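Local atomic coordinates of Csc2 (Thermofilum pendens, PDB entry 4TXD), a protein that probably binds CRISPR RNA as the Cas7-family, RRM-like subunit of a type I-D CRISPR complex, and carries a bound zinc ion. Residues E111-L116 against E143-I148; R103-L108 against L255-Y260; S261-R266 against K330-V335. All blocks are in the same frame, centred on the assembly; numbering follows the deposited sequence.

Interaction 1: E111-L116 against E143-I148. With ZN (zinc ion), chain B.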
ATOM      1  N   GLU A 111     -12.289  -4.545  10.713  1.00 29.74           N
ATOM      2  CA  GLU A 111     -12.269  -4.332  12.156  1.00 35.55           C
ATOM      3  C   GLU A 111     -12.958  -3.028  12.542  1.00 31.08           C
ATOM      4  O   GLU A 111     -13.549  -2.924  13.625  1.00 31.55           O
ATOM      5  CB  GLU A 111     -10.833  -4.363  12.680  1.00 30.50           C
ATOM      6  CG  GLU A 111     -10.255  -5.783  12.655  1.00 26.81           C
ATOM      7  CD  GLU A 111      -8.815  -5.862  13.141  1.00 32.83           C
ATOM      8  OE1 GLU A 111      -8.255  -4.836  13.609  1.00 31.64           O
ATOM      9  OE2 GLU A 111      -8.250  -6.970  13.043  1.00 33.55           O
ATOM     10  N   TYR A 112     -12.888  -2.032  11.663  1.00 31.81           N
ATOM     11  CA  TYR A 112     -13.614  -0.793  11.886  1.00 33.90           C
ATOM     12  C   TYR A 112     -15.098  -1.101  11.908  1.00 35.64           C
ATOM     13  O   TYR A 112     -15.825  -0.687  12.823  1.00 29.34           O
ATOM     14  CB  TYR A 112     -13.304   0.248  10.813  1.00 33.37           C
ATOM     15  CG  TYR A 112     -14.223   1.451  10.884  1.00 32.67           C
ATOM     16  CD1 TYR A 112     -14.033   2.432  11.851  1.00 28.89           C
ATOM     17  CD2 TYR A 112     -15.283   1.604   9.985  1.00 28.46           C
ATOM     18  CE1 TYR A 112     -14.870   3.537  11.930  1.00 26.96           C
ATOM     19  CE2 TYR A 112     -16.126   2.712  10.057  1.00 23.23           C
ATOM     20  CZ  TYR A 112     -15.917   3.669  11.034  1.00 32.21           C
ATOM     21  OH  TYR A 112     -16.745   4.766  11.122  1.00 28.56           O
ATOM     22  N   ARG A 113     -15.531  -1.852  10.901  1.00 30.14           N
ATOM     23  CA  ARG A 113     -16.927  -2.252  10.780  1.00 34.16           C
ATOM     24  C   ARG A 113     -17.419  -2.954  12.039  1.00 38.62           C
ATOM     25  O   ARG A 113     -18.525  -2.702  12.518  1.00 35.74           O
ATOM     26  CB  ARG A 113     -17.112  -3.170   9.576  1.00 32.18           C
ATOM     27  CG  ARG A 113     -18.507  -3.748   9.441  1.00 35.38           C
ATOM     28  CD  ARG A 113     -18.493  -4.977   8.563  1.00 36.77           C
ATOM     29  NE  ARG A 113     -17.710  -6.043   9.179  1.00 40.08           N
ATOM     30  CZ  ARG A 113     -17.044  -6.977   8.509  1.00 49.45           C
ATOM     31  NH1 ARG A 113     -17.050  -6.980   7.179  1.00 45.44           N
ATOM     32  NH2 ARG A 113     -16.360  -7.901   9.171  1.00 40.41           N
ATOM     33  N   ASP A 114     -16.593  -3.842  12.573  1.00 31.64           N
ATOM     34  CA  ASP A 114     -16.985  -4.632  13.735  1.00 32.69           C
ATOM     35  C   ASP A 114     -16.889  -3.860  15.042  1.00 31.03           C
ATOM     36  O   ASP A 114     -17.321  -4.341  16.078  1.00 38.43           O
ATOM     37  CB  ASP A 114     -16.136  -5.893  13.805  1.00 33.83           C
ATOM     38  CG  ASP A 114     -16.452  -6.851  12.689  1.00 39.65           C
ATOM     39  OD1 ASP A 114     -17.531  -6.701  12.077  1.00 43.52           O
ATOM     40  OD2 ASP A 114     -15.634  -7.752  12.426  1.00 42.74           O
ATOM     41  N   SER A 115     -16.322  -2.664  14.993  1.00 26.05           N
ATOM     42  CA  SER A 115     -16.278  -1.810  16.164  1.00 34.93           C
ATOM     43  C   SER A 115     -17.543  -0.950  16.295  1.00 44.47           C
ATOM     44  O   SER A 115     -17.755  -0.328  17.326  1.00 31.51           O
ATOM     45  CB  SER A 115     -15.056  -0.907  16.119  1.00 36.90           C
ATOM     46  OG  SER A 115     -15.309   0.253  15.334  1.00 40.51           O
ATOM     47  N   LEU A 116     -18.379  -0.907  15.258  1.00 30.84           N
ATOM     48  CA  LEU A 116     -19.542  -0.007  15.263  1.00 32.50           C
ATOM     49  C   LEU A 116     -20.658  -0.477  16.216  1.00 38.31           C
ATOM     50  O   LEU A 116     -20.912  -1.680  16.340  1.00 36.57           O
ATOM     51  CB  LEU A 116     -20.104   0.143  13.840  1.00 30.37           C
ATOM     52  CG  LEU A 116     -19.079   0.511  12.758  1.00 27.08           C
ATOM     53  CD1 LEU A 116     -19.744   0.551  11.379  1.00 30.02           C
ATOM     54  CD2 LEU A 116     -18.377   1.844  13.074  1.00 23.05           C
ATOM     55  N   GLU A 143     -24.787  -5.210   5.458  1.00 43.89           N
ATOM     56  CA  GLU A 143     -23.613  -5.867   6.028  1.00 50.00           C
ATOM     57  C   GLU A 143     -22.447  -5.649   5.077  1.00 39.90           C
ATOM     58  O   GLU A 143     -22.310  -6.385   4.108  1.00 34.16           O
ATOM     59  CB  GLU A 143     -23.857  -7.366   6.238  1.00 42.76           C
ATOM     60  CG  GLU A 143     -25.128  -7.680   7.008  1.00 61.41           C
ATOM     61  CD  GLU A 143     -25.381  -6.685   8.121  1.00 65.49           C
ATOM     62  OE1 GLU A 143     -24.577  -6.650   9.079  1.00 66.41           O
ATOM     63  OE2 GLU A 143     -26.375  -5.928   8.025  1.00 59.30           O
ATOM     64  N   TRP A 144     -21.617  -4.650   5.332  1.00 39.67           N
ATOM     65  CA  TRP A 144     -20.535  -4.341   4.415  1.00 41.07           C
ATOM     66  C   TRP A 144     -19.419  -5.368   4.380  1.00 44.68           C
ATOM     67  O   TRP A 144     -18.955  -5.813   5.381  1.00 34.13           O
ATOM     68  CB  TRP A 144     -19.940  -2.948   4.625  1.00 38.26           C
ATOM     69  CG  TRP A 144     -18.809  -2.676   3.697  1.00 37.53           C
ATOM     70  CD1 TRP A 144     -18.880  -2.274   2.414  1.00 36.47           C
ATOM     71  CD2 TRP A 144     -17.443  -2.910   3.962  1.00 40.24           C
ATOM     72  NE1 TRP A 144     -17.643  -2.191   1.868  1.00 31.21           N
ATOM     73  CE2 TRP A 144     -16.733  -2.587   2.798  1.00 39.87           C
ATOM     74  CE3 TRP A 144     -16.741  -3.348   5.071  1.00 28.05           C
ATOM     75  CZ2 TRP A 144     -15.368  -2.684   2.726  1.00 30.39           C
ATOM     76  CZ3 TRP A 144     -15.405  -3.442   4.990  1.00 36.81           C
ATOM     77  CH2 TRP A 144     -14.721  -3.112   3.830  1.00 34.00           C
ATOM     78  N   ASN A 145     -18.959  -5.648   3.176  1.00 38.35           N
ATOM     79  CA  ASN A 145     -17.694  -6.335   3.035  1.00 31.20           C
ATOM     80  C   ASN A 145     -17.157  -6.079   1.640  1.00 43.46           C
ATOM     81  O   ASN A 145     -17.907  -5.695   0.740  1.00 40.78           O
ATOM     82  CB  ASN A 145     -17.843  -7.839   3.297  1.00 45.64           C
ATOM     83  CG  ASN A 145     -16.509  -8.521   3.574  1.00 41.12           C
ATOM     84  OD1 ASN A 145     -15.548  -7.887   4.017  1.00 39.32           O
ATOM     85  ND2 ASN A 145     -16.449  -9.819   3.309  1.00 36.82           N
ATOM     86  N   CYS A 146     -15.853  -6.258   1.483  1.00 42.02           N
ATOM     87  CA  CYS A 146     -15.218  -6.194   0.178  1.00 42.99           C
ATOM     88  C   CYS A 146     -14.152  -7.283   0.141  1.00 52.01           C
ATOM     89  O   CYS A 146     -13.690  -7.753   1.182  1.00 39.67           O
ATOM     90  CB  CYS A 146     -14.621  -4.800  -0.083  1.00 30.92           C
ATOM     91  SG  CYS A 146     -14.054  -4.472  -1.815  1.00 32.45           S
ATOM     92  N   THR A 147     -13.746  -7.669  -1.034  1.00 41.61           N
ATOM     93  CA  THR A 147     -12.641  -8.579  -1.115  1.00 63.16           C
ATOM     94  C   THR A 147     -11.418  -7.892  -1.640  1.00 69.27           C
ATOM     95  O   THR A 147     -11.457  -6.747  -2.033  1.00 68.06           O
ATOM     96  CB  THR A 147     -12.922  -9.720  -2.048  1.00 58.13           C
ATOM     97  OG1 THR A 147     -11.770 -10.533  -2.065  1.00 82.48           O
ATOM     98  CG2 THR A 147     -13.185  -9.225  -3.428  1.00 40.18           C
ATOM     99  N   ILE A 148     -10.339  -8.636  -1.686  1.00 71.02           N
ATOM    100  CA  ILE A 148      -9.159  -8.164  -2.353  1.00 69.46           C
ATOM    101  C   ILE A 148      -9.078  -8.850  -3.703  1.00 82.51           C
ATOM    102  O   ILE A 148      -8.198  -8.569  -4.472  1.00 74.94           O
ATOM    103  CB  ILE A 148      -7.879  -8.411  -1.520  1.00 20.00           C
TER
HETATM  104 ZN    ZN B 401     -13.797  -2.272  -1.987  0.82 27.41          ZN
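Arg113, near the end of helix 94-115, presents the edge of its guanidinium to the backbone of Trp144 in the loop that leads into the zinc site. NH1 donates to Trp144 O at 2.9 Å. It arrives in the plane of that carbonyl, whereas the oxygen is tilted from the guanidinium plane, and the N-H...O angle of 149° makes a moderately bent bond. The arginine chain folds at its third torsion (chi3 64°), which lets NE turn back to Asp114 while NH1 faces the loop. NE lies 3.0 Å from Asp114 OD1 in a salt bridge, meeting the carboxylate from above its plane. The amide of Asn145 stands at the same edge, the amide and guanidinium planes 68° apart. Its OD1 is 3.6 Å from Arg113 NH1 and instead accepts a hydrogen bond from Arg110 NE. The indole of Trp144 lies obliquely to NH1, with CE3 at 4.2 Å; its NE1 is hydrogen-bonded to Asp165 OD2. Asp165 (through OD1), Cys168 and Cys171 complete the zinc site with Cys146, whose SG is 2.2 Å from the metal. A leucine in place of Arg113 would probably leave Trp144 O without this donor and Asp114 without its salt-bridge mate. One cation thus pairs with a carboxylate on its own helix and a neutral carbonyl of the loop, joining the helix end to the chain that supplies a zinc ligand.

Interaction 2: R103-L108 against L255-Y260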
ATOM      1  N   ARG A 103      -4.507  -5.726   1.378  1.00 22.64           N
ATOM      2  CA  ARG A 103      -5.141  -6.745   2.206  1.00 24.48           C
ATOM      3  C   ARG A 103      -5.189  -6.313   3.682  1.00 24.51           C
ATOM      4  O   ARG A 103      -6.170  -6.581   4.391  1.00 24.67           O
ATOM      5  CB  ARG A 103      -4.406  -8.084   2.049  1.00 29.33           C
ATOM      6  CG  ARG A 103      -5.227  -9.296   2.445  1.00 50.83           C
ATOM      7  CD  ARG A 103      -5.006  -9.653   3.892  1.00 64.27           C
ATOM      8  NE  ARG A 103      -5.976 -10.627   4.386  1.00 95.30           N
ATOM      9  CZ  ARG A 103      -7.161 -10.308   4.896  1.00 62.87           C
ATOM     10  NH1 ARG A 103      -7.533  -9.035   4.968  1.00 46.51           N
ATOM     11  NH2 ARG A 103      -7.975 -11.260   5.332  1.00 58.19           N
ATOM     12  N   GLN A 104      -4.141  -5.634   4.137  1.00 25.96           N
ATOM     13  CA  GLN A 104      -4.118  -5.105   5.495  1.00 26.46           C
ATOM     14  C   GLN A 104      -5.152  -3.979   5.684  1.00 38.21           C
ATOM     15  O   GLN A 104      -5.888  -3.958   6.677  1.00 25.79           O
ATOM     16  CB  GLN A 104      -2.712  -4.606   5.857  1.00 26.48           C
ATOM     17  CG  GLN A 104      -2.593  -3.935   7.245  1.00 24.37           C
ATOM     18  CD  GLN A 104      -2.947  -4.856   8.421  1.00 30.60           C
ATOM     19  OE1 GLN A 104      -3.119  -6.068   8.269  1.00 30.11           O
ATOM     20  NE2 GLN A 104      -3.062  -4.264   9.607  1.00 23.71           N
ATOM     21  N   MET A 105      -5.221  -3.048   4.740  1.00 24.17           N
ATOM     22  CA  MET A 105      -6.221  -1.984   4.845  1.00 22.27           C
ATOM     23  C   MET A 105      -7.621  -2.571   4.890  1.00 25.87           C
ATOM     24  O   MET A 105      -8.480  -2.107   5.651  1.00 28.59           O
ATOM     25  CB  MET A 105      -6.116  -0.987   3.683  1.00 24.77           C
ATOM     26  CG  MET A 105      -7.197   0.114   3.779  1.00 26.80           C
ATOM     27  SD  MET A 105      -7.111   1.411   2.532  1.00 25.01           S
ATOM     28  CE  MET A 105      -5.638   2.283   3.051  1.00 21.72           C
ATOM     29  N   LEU A 106      -7.833  -3.608   4.117  1.00 22.27           N
ATOM     30  CA  LEU A 106      -9.089  -4.288   4.090  1.00 24.44           C
ATOM     31  C   LEU A 106      -9.420  -4.918   5.448  1.00 40.92           C
ATOM     32  O   LEU A 106     -10.550  -4.897   5.892  1.00 25.66           O
ATOM     33  CB  LEU A 106      -9.100  -5.315   2.988  1.00 20.64           C
ATOM     34  CG  LEU A 106     -10.334  -6.170   2.921  1.00 31.44           C
ATOM     35  CD1 LEU A 106     -11.598  -5.347   3.038  1.00 31.10           C
ATOM     36  CD2 LEU A 106     -10.380  -7.077   1.726  1.00 30.64           C
ATOM     37  N   GLN A 107      -8.407  -5.464   6.098  1.00 29.31           N
ATOM     38  CA  GLN A 107      -8.635  -6.109   7.396  1.00 25.88           C
ATOM     39  C   GLN A 107      -8.939  -5.035   8.435  1.00 22.75           C
ATOM     40  O   GLN A 107      -9.801  -5.223   9.297  1.00 28.70           O
ATOM     41  CB  GLN A 107      -7.429  -6.972   7.801  1.00 29.12           C
ATOM     42  CG  GLN A 107      -7.667  -7.877   9.024  1.00 34.97           C
ATOM     43  CD  GLN A 107      -8.862  -8.809   8.862  1.00 40.30           C
ATOM     44  OE1 GLN A 107      -9.155  -9.298   7.763  1.00 54.44           O
ATOM     45  NE2 GLN A 107      -9.567  -9.050   9.964  1.00 57.64           N
ATOM     46  N   LEU A 108      -8.257  -3.898   8.338  1.00 22.28           N
ATOM     47  CA  LEU A 108      -8.506  -2.785   9.235  1.00 25.23           C
ATOM     48  C   LEU A 108      -9.927  -2.260   9.021  1.00 39.26           C
ATOM     49  O   LEU A 108     -10.610  -1.922   9.989  1.00 25.95           O
ATOM     50  CB  LEU A 108      -7.473  -1.674   9.032  1.00 24.29           C
ATOM     51  CG  LEU A 108      -6.034  -2.056   9.430  1.00 26.37           C
ATOM     52  CD1 LEU A 108      -5.078  -0.954   9.062  1.00 22.13           C
ATOM     53  CD2 LEU A 108      -5.946  -2.336  10.932  1.00 24.83           C
ATOM     54  N   LEU A 255      -4.116   9.417   3.097  1.00 20.95           N
ATOM     55  CA  LEU A 255      -2.690   9.379   3.372  1.00 27.63           C
ATOM     56  C   LEU A 255      -2.379   8.724   4.713  1.00 33.11           C
ATOM     57  O   LEU A 255      -1.544   7.824   4.795  1.00 24.75           O
ATOM     58  CB  LEU A 255      -2.095  10.782   3.359  1.00 28.86           C
ATOM     59  CG  LEU A 255      -0.654  10.753   3.890  1.00 35.00           C
ATOM     60  CD1 LEU A 255       0.326  10.713   2.745  1.00 31.25           C
ATOM     61  CD2 LEU A 255      -0.375  11.917   4.796  1.00 37.73           C
ATOM     62  N   VAL A 256      -3.041   9.188   5.767  1.00 28.66           N
ATOM     63  CA  VAL A 256      -2.763   8.665   7.096  1.00 26.22           C
ATOM     64  C   VAL A 256      -3.140   7.201   7.198  1.00 26.39           C
ATOM     65  O   VAL A 256      -2.384   6.405   7.765  1.00 24.45           O
ATOM     66  CB  VAL A 256      -3.490   9.470   8.191  1.00 27.42           C
ATOM     67  CG1 VAL A 256      -3.284   8.800   9.560  1.00 27.26           C
ATOM     68  CG2 VAL A 256      -2.973  10.905   8.195  1.00 25.60           C
ATOM     69  N   ALA A 257      -4.289   6.826   6.635  1.00 23.77           N
ATOM     70  CA  ALA A 257      -4.696   5.421   6.652  1.00 22.71           C
ATOM     71  C   ALA A 257      -3.730   4.545   5.844  1.00 21.75           C
ATOM     72  O   ALA A 257      -3.520   3.376   6.175  1.00 20.00           O
ATOM     73  CB  ALA A 257      -6.122   5.261   6.118  1.00 25.39           C
ATOM     74  N   THR A 258      -3.155   5.105   4.784  1.00 23.30           N
ATOM     75  CA  THR A 258      -2.210   4.335   3.979  1.00 23.84           C
ATOM     76  C   THR A 258      -0.932   4.102   4.792  1.00 19.74           C
ATOM     77  O   THR A 258      -0.456   2.972   4.892  1.00 20.79           O
ATOM     78  CB  THR A 258      -1.918   5.043   2.642  1.00 28.30           C
ATOM     79  OG1 THR A 258      -3.124   5.053   1.872  1.00 26.37           O
ATOM     80  CG2 THR A 258      -0.833   4.316   1.840  1.00 24.83           C
ATOM     81  N   LEU A 259      -0.408   5.167   5.402  1.00 24.02           N
ATOM     82  CA  LEU A 259       0.759   5.041   6.284  1.00 31.50           C
ATOM     83  C   LEU A 259       0.499   4.014   7.379  1.00 29.01           C
ATOM     84  O   LEU A 259       1.340   3.175   7.680  1.00 24.35           O
ATOM     85  CB  LEU A 259       1.123   6.393   6.908  1.00 25.19           C
ATOM     86  CG  LEU A 259       1.594   7.480   5.939  1.00 31.61           C
ATOM     87  CD1 LEU A 259       1.908   8.768   6.691  1.00 35.60           C
ATOM     88  CD2 LEU A 259       2.804   7.020   5.162  1.00 32.82           C
ATOM     89  N   TYR A 260      -0.692   4.066   7.952  1.00 26.73           N
ATOM     90  CA  TYR A 260      -1.070   3.180   9.050  1.00 28.43           C
ATOM     91  C   TYR A 260      -1.244   1.729   8.613  1.00 30.00           C
ATOM     92  O   TYR A 260      -0.929   0.802   9.361  1.00 24.19           O
ATOM     93  CB  TYR A 260      -2.362   3.702   9.693  1.00 28.07           C
ATOM     94  CG  TYR A 260      -2.861   2.947  10.900  1.00 29.07           C
ATOM     95  CD1 TYR A 260      -2.292   3.147  12.159  1.00 27.20           C
ATOM     96  CD2 TYR A 260      -3.934   2.067  10.795  1.00 25.29           C
ATOM     97  CE1 TYR A 260      -2.770   2.471  13.269  1.00 23.90           C
ATOM     98  CE2 TYR A 260      -4.422   1.396  11.903  1.00 30.47           C
ATOM     99  CZ  TYR A 260      -3.835   1.603  13.137  1.00 31.15           C
ATOM    100  OH  TYR A 260      -4.322   0.932  14.229  1.00 31.84           O
TER
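Ala257 is the first residue of helix 255-260 to meet helix 103-108, and it does so through Met105. The two short segments belong to helices 94-115 and 252-263 of the RRM-like Cas7-family fold and cross at 108° with their axes 10.1 Å apart, so the contact is confined to a few side chains. The methyl of Ala257 points toward the other helix, and Met105 CE comes to 4.3 Å from Ala257 CB. The same CE atom is 3.9 Å from Ala257 O, a carbonyl that also receives the hydroxyl of Ser261. Met105 runs out with its first two torsions extended (chi1 179°, chi2 176°) and bends only at the last, which carries the terminal methyl across to the facing helix.

Thr258 follows. Its CB is directed away from helix 103-108, yet OG1 remains 3.9 Å from Met105 CE, the two side chains meeting at a slant. This hydroxyl is hydrogen-bonded to Glu254 O one turn earlier in its own helix, so the methionine methyl lies beside a polar atom that is already engaged. Further along, Tyr260 receives Leu108. Leu108 CD1 rests 3.7 Å from Tyr260 CD2 and equally near Tyr260 CE2, while Leu108 CD2 stands 4.1 Å from Tyr260 CE2; CD1 approaches the ring obliquely. Tyr260 OH hydrogen-bonds to His337 ND1, which fixes the far end of the ring.

Helix 169-174, which carries the zinc ligand Cys171, covers the Met105 side, its Ile173 touching Met105 and Thr258; Phe344 of helix 343-365 adjoins Leu108. No hydrogen bond spans these two segments: the buried crossing is held by methyl contacts, Met105 on Ala257 and Thr258 and Leu108 on the tyrosine ring, while the polar groups beside it are satisfied by other partners.

Interaction 3: S261-R266 against K330-V335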
ATOM      1  N   SER A 261      -1.752   1.516   7.402  1.00 24.59           N
ATOM      2  CA  SER A 261      -1.889   0.155   6.901  1.00 20.95           C
ATOM      3  C   SER A 261      -0.506  -0.479   6.739  1.00 22.07           C
ATOM      4  O   SER A 261      -0.309  -1.653   7.047  1.00 24.76           O
ATOM      5  CB  SER A 261      -2.643   0.136   5.565  1.00 25.23           C
ATOM      6  OG  SER A 261      -4.011   0.514   5.741  1.00 25.29           O
ATOM      7  N   LEU A 262       0.434   0.311   6.238  1.00 23.03           N
ATOM      8  CA  LEU A 262       1.823  -0.119   6.089  1.00 24.28           C
ATOM      9  C   LEU A 262       2.435  -0.467   7.448  1.00 27.79           C
ATOM     10  O   LEU A 262       3.013  -1.533   7.635  1.00 23.51           O
ATOM     11  CB  LEU A 262       2.628   0.992   5.429  1.00 23.90           C
ATOM     12  CG  LEU A 262       3.644   0.748   4.321  1.00 41.27           C
ATOM     13  CD1 LEU A 262       3.288  -0.442   3.467  1.00 34.94           C
ATOM     14  CD2 LEU A 262       3.714   2.010   3.479  1.00 40.47           C
ATOM     15  N   ALA A 263       2.286   0.456   8.391  1.00 24.08           N
ATOM     16  CA  ALA A 263       2.881   0.344   9.719  1.00 31.49           C
ATOM     17  C   ALA A 263       2.326  -0.829  10.514  1.00 29.13           C
ATOM     18  O   ALA A 263       2.973  -1.312  11.447  1.00 28.80           O
ATOM     19  CB  ALA A 263       2.667   1.650  10.491  1.00 25.47           C
ATOM     20  N   THR A 264       1.137  -1.298  10.149  1.00 27.55           N
ATOM     21  CA  THR A 264       0.514  -2.383  10.897  1.00 23.44           C
ATOM     22  C   THR A 264       0.616  -3.738  10.230  1.00 24.14           C
ATOM     23  O   THR A 264       0.064  -4.718  10.729  1.00 25.29           O
ATOM     24  CB  THR A 264      -0.982  -2.096  11.181  1.00 30.46           C
ATOM     25  OG1 THR A 264      -1.640  -1.686   9.976  1.00 29.50           O
ATOM     26  CG2 THR A 264      -1.115  -0.992  12.234  1.00 26.06           C
ATOM     27  N   LEU A 265       1.321  -3.799   9.105  1.00 23.92           N
ATOM     28  CA  LEU A 265       1.664  -5.078   8.497  1.00 24.39           C
ATOM     29  C   LEU A 265       2.435  -5.964   9.476  1.00 23.42           C
ATOM     30  O   LEU A 265       3.441  -5.543  10.048  1.00 27.61           O
ATOM     31  CB  LEU A 265       2.511  -4.871   7.235  1.00 22.48           C
ATOM     32  CG  LEU A 265       1.822  -4.390   5.966  1.00 24.42           C
ATOM     33  CD1 LEU A 265       2.857  -4.055   4.911  1.00 25.59           C
ATOM     34  CD2 LEU A 265       0.876  -5.487   5.485  1.00 28.53           C
ATOM     35  N   ARG A 266       1.970  -7.189   9.642  1.00 24.29           N
ATOM     36  CA  ARG A 266       2.675  -8.151  10.471  1.00 26.70           C
ATOM     37  C   ARG A 266       2.642  -9.536   9.829  1.00 30.76           C
ATOM     38  O   ARG A 266       3.663 -10.003   9.304  1.00 31.89           O
ATOM     39  CB  ARG A 266       2.082  -8.179  11.888  1.00 29.52           C
ATOM     40  CG  ARG A 266       2.816  -9.123  12.809  1.00 46.82           C
ATOM     41  CD  ARG A 266       2.619  -8.789  14.282  1.00 76.31           C
ATOM     42  NE  ARG A 266       3.754  -9.255  15.077  1.00 75.62           N
ATOM     43  CZ  ARG A 266       3.888 -10.494  15.542  1.00 88.80           C
ATOM     44  NH1 ARG A 266       2.952 -11.403  15.297  1.00 91.99           N
ATOM     45  NH2 ARG A 266       4.960 -10.825  16.253  1.00 70.54           N
ATOM     46  N   LYS A 330       4.407   6.838  17.273  1.00 29.93           N
ATOM     47  CA  LYS A 330       3.374   7.862  17.411  1.00 39.19           C
ATOM     48  C   LYS A 330       2.269   7.629  16.383  1.00 49.89           C
ATOM     49  O   LYS A 330       1.084   7.801  16.686  1.00 34.97           O
ATOM     50  CB  LYS A 330       3.954   9.265  17.251  1.00 46.58           C
ATOM     51  CG  LYS A 330       4.733   9.772  18.452  1.00 58.11           C
ATOM     52  CD  LYS A 330       5.205  11.203  18.221  1.00 66.84           C
ATOM     53  CE  LYS A 330       6.224  11.627  19.271  1.00 83.79           C
ATOM     54  NZ  LYS A 330       6.594  13.069  19.155  1.00 74.28           N
ATOM     55  N   LEU A 331       2.665   7.226  15.175  1.00 34.54           N
ATOM     56  CA  LEU A 331       1.704   6.909  14.117  1.00 32.68           C
ATOM     57  C   LEU A 331       0.716   5.843  14.570  1.00 32.39           C
ATOM     58  O   LEU A 331      -0.497   6.003  14.433  1.00 33.89           O
ATOM     59  CB  LEU A 331       2.433   6.445  12.845  1.00 34.08           C
ATOM     60  CG  LEU A 331       1.545   5.918  11.710  1.00 36.74           C
ATOM     61  CD1 LEU A 331       0.587   7.012  11.225  1.00 26.43           C
ATOM     62  CD2 LEU A 331       2.390   5.364  10.546  1.00 28.02           C
ATOM     63  N   LEU A 332       1.243   4.757  15.126  1.00 28.18           N
ATOM     64  CA  LEU A 332       0.414   3.641  15.573  1.00 27.11           C
ATOM     65  C   LEU A 332      -0.571   4.032  16.685  1.00 38.41           C
ATOM     66  O   LEU A 332      -1.673   3.482  16.778  1.00 32.27           O
ATOM     67  CB  LEU A 332       1.297   2.489  16.068  1.00 28.41           C
ATOM     68  CG  LEU A 332       2.153   1.755  15.017  1.00 38.31           C
ATOM     69  CD1 LEU A 332       3.146   0.793  15.664  1.00 28.99           C
ATOM     70  CD2 LEU A 332       1.267   1.005  14.036  1.00 35.68           C
ATOM     71  N   ALA A 333      -0.167   4.978  17.525  1.00 43.84           N
ATOM     72  CA  ALA A 333      -0.983   5.362  18.671  1.00 45.82           C
ATOM     73  C   ALA A 333      -2.010   6.434  18.307  1.00 45.95           C
ATOM     74  O   ALA A 333      -3.094   6.485  18.888  1.00 52.42           O
ATOM     75  CB  ALA A 333      -0.090   5.845  19.812  1.00 36.23           C
ATOM     76  N   ALA A 334      -1.668   7.281  17.340  1.00 41.05           N
ATOM     77  CA  ALA A 334      -2.507   8.429  16.989  1.00 44.31           C
ATOM     78  C   ALA A 334      -3.707   8.034  16.133  1.00 40.76           C
ATOM     79  O   ALA A 334      -4.583   8.851  15.849  1.00 41.75           O
ATOM     80  CB  ALA A 334      -1.680   9.484  16.267  1.00 44.45           C
ATOM     81  N   VAL A 335      -3.735   6.777  15.715  1.00 39.46           N
ATOM     82  CA  VAL A 335      -4.806   6.275  14.874  1.00 34.76           C
ATOM     83  C   VAL A 335      -5.463   5.100  15.545  1.00 26.86           C
ATOM     84  O   VAL A 335      -4.802   4.117  15.894  1.00 38.36           O
ATOM     85  CB  VAL A 335      -4.293   5.830  13.480  1.00 29.58           C
ATOM     86  CG1 VAL A 335      -5.410   5.157  12.699  1.00 32.50           C
ATOM     87  CG2 VAL A 335      -3.719   7.007  12.724  1.00 33.76           C
TER
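Ala263 and Thr264 meet Leu331 and Leu332 without any ring, amide or other flat side chain between them, so this contact has neither faces nor edges to assign; it is made by methyl groups alone. It joins the end of helix 252-263 to helix 328-334 in the RRM-like fold of this Cas7-family protein, where helices pack around an antiparallel sheet. The regular helix stops at Ala263, and Thr264 begins the turn that leads to the short strand 267-268.

The methyl of Ala263 points toward the facing helix and lies in the corner formed by two leucines. Ala263 CB is 3.7 Å from Leu331 CD2 and 3.9 Å from Leu332 CD2, so a single small side chain receives one branch from each of two consecutive residues. Leu331 and Leu332 manage this through different first torsions: Leu331 has CG opposite its backbone N (chi1 173°), whereas in Leu332 it lies opposite the carbonyl carbon (chi1 -68°). Leu331 also touches Leu259 on the earlier turn of helix 252-263 and Ile282 on strand 277-288, which ties this corner to the sheet. Leu332, which is partly exposed, brings CD2 in over both Ala263 and Thr264, its end coming nearer than the direction of its CB would suggest.

Thr264 splits its two branches. Its hydroxyl turns back to Tyr260 O in a hydrogen bond, with a weak further one from Gln104 NE2, and this leaves the methyl branch directed to the leucines. Thr264 and Leu332 run past each other in opposite senses, and their closest approach is the 3.6 Å between Thr264 CG2 and Leu332 CD2.

The three contacts lie side by side on the helical side of the fold, 1 next to 2 and 2 next to 3. Interactions 1 and 2 share helix 94-115 and have centres 13 Å apart; Leu106 on that helix packs against Trp144 and the backbone of Cys146. Interactions 2 and 3 share helix 252-263, with centres 8 Å apart, and Met105 and Gln104 of one touch Ser261 and Thr264 of the other. Interactions 1 and 3 do not touch, their centres being 18 Å apart. In sequence, interaction 1 is nested within the loop closed by interaction 2, and interaction 3 follows. Helices 94-115 and 252-263 thus tie the zinc-site loop to helix 328-334, far along the sequence.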